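Local coordinates for protein short-chain dehydrogenase/reductase SDR (Paraburkholderia phymatum, PDB 5VA8) that binds NADP and probably catalyses NADP(H)-dependent oxidation or reduction of a still unidentified substrate, as a member of the short-chain dehydrogenase/reductase family, at residues A[133-136]-A[137-140]. Numbering follows the deposited sequence.
Sequences DGMI and SRGF
A Schellman motif ends helix 110-138, where the chain passes Gly139 with positive phi (69°) and Phe140 N turns back in a weak hydrogen bond to Met135 O (3.3 Å). Gly139 N donates a hydrogen bond to Ile136 O (3.0 Å), from well above the plane of that carbonyl. Just before it, Ser137 N keeps the i to i-4 helical bond to Asp133 O (3.0 Å).

Gly134 O accepts two hydrogen bonds. It takes Arg138 N at 3.1 Å and the hydroxyl Ser137 OG at 2.8 Å, both from the same face of its carbonyl plane. A chi1 of 81° swings OG of Ser137 back over the preceding turn, within bonding distance of that oxygen. The Arg138 side chain, bent at chi3 (-66°), brings its guanidinium over the same carbonyl: Gly134 O stands 3.2 Å from Arg138 CZ, over the centre of one face. The geometry is too poor for a hydrogen bond from the guanidinium to Gly134 O, and NH1 bonds Gln89 OE1. Arg106 of a second subunit packs on Asp133 and Ile136.

Beyond the turn the chain enters strand 141-146, making this the helix-to-strand connection of a Rossmann fold, closed by a glycine C-cap.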
loop_
_atom_site.group_PDB
_atom_site.type_symbol
_atom_site.label_atom_id
_atom_site.label_comp_id
_atom_site.label_asym_id
_atom_site.label_seq_id
_atom_site.Cartn_x
_atom_site.Cartn_y
_atom_site.Cartn_z
ATOM N N ASP A 133 26.280 -3.642 13.989
ATOM C CA ASP A 133 26.887 -4.639 14.879
ATOM C C ASP A 133 26.913 -4.151 16.322
ATOM O O ASP A 133 26.608 -4.913 17.253
ATOM C CB ASP A 133 28.320 -4.973 14.439
ATOM C CG ASP A 133 28.396 -5.798 13.151
ATOM O OD1 ASP A 133 27.360 -6.227 12.613
ATOM O OD2 ASP A 133 29.534 -6.026 12.686
ATOM N N GLY A 134 27.312 -2.894 16.529
ATOM C CA GLY A 134 27.371 -2.360 17.879
ATOM C C GLY A 134 26.002 -2.221 18.510
ATOM O O GLY A 134 25.824 -2.507 19.696
ATOM N N MET A 135 25.012 -1.776 17.732
ATOM C CA MET A 135 23.659 -1.685 18.276
ATOM C C MET A 135 23.166 -3.054 18.721
ATOM O O MET A 135 22.587 -3.198 19.804
ATOM C CB MET A 135 22.708 -1.094 17.233
ATOM C CG MET A 135 23.000 0.362 16.887
ATOM S SD MET A 135 21.802 0.950 15.669
ATOM C CE MET A 135 22.398 2.634 15.420
ATOM N N ILE A 136 23.365 -4.067 17.878
ATOM C CA ILE A 136 22.942 -5.421 18.227
ATOM C C ILE A 136 23.643 -5.882 19.499
ATOM O O ILE A 136 23.018 -6.456 20.401
ATOM C CB ILE A 136 23.208 -6.367 17.041
ATOM C CG1 ILE A 136 22.198 -6.103 15.922
ATOM C CG2 ILE A 136 23.209 -7.835 17.485
ATOM C CD1 ILE A 136 22.492 -6.876 14.654
ATOM N N SER A 137 24.939 -5.593 19.612
ATOM C CA SER A 137 25.711 -6.046 20.763
ATOM C C SER A 137 25.212 -5.427 22.065
ATOM O O SER A 137 25.380 -6.022 23.139
ATOM C CB SER A 137 27.193 -5.726 20.547
ATOM O OG SER A 137 27.499 -4.376 20.860
ATOM N N ARG A 138 24.604 -4.244 22.001
ATOM C CA ARG A 138 24.074 -3.578 23.179
ATOM C C ARG A 138 22.590 -3.836 23.388
ATOM O O ARG A 138 22.038 -3.407 24.405
ATOM C CB ARG A 138 24.349 -2.072 23.098
ATOM C CG ARG A 138 25.836 -1.751 23.262
ATOM C CD ARG A 138 26.122 -0.259 23.159
ATOM N NE ARG A 138 25.843 0.264 21.824
ATOM C CZ ARG A 138 26.729 0.318 20.829
ATOM N NH1 ARG A 138 27.973 -0.121 21.005
ATOM N NH2 ARG A 138 26.362 0.814 19.651
ATOM N N GLY A 139 21.937 -4.532 22.462
ATOM C CA GLY A 139 20.522 -4.810 22.605
ATOM C C GLY A 139 19.628 -3.601 22.480
ATOM O O GLY A 139 18.485 -3.641 22.935
ATOM N N PHE A 140 20.126 -2.515 21.895
ATOM C CA PHE A 140 19.324 -1.319 21.680
ATOM C C PHE A 140 19.872 -0.590 20.466
ATOM O O PHE A 140 21.085 -0.387 20.361
ATOM C CB PHE A 140 19.349 -0.378 22.899
ATOM C CG PHE A 140 18.585 0.908 22.683
ATOM C CD1 PHE A 140 17.278 1.029 23.118
ATOM C CD2 PHE A 140 19.171 1.992 22.029
ATOM C CE1 PHE A 140 16.566 2.204 22.913
ATOM C CE2 PHE A 140 18.455 3.168 21.805
ATOM C CZ PHE A 140 17.156 3.273 22.250
#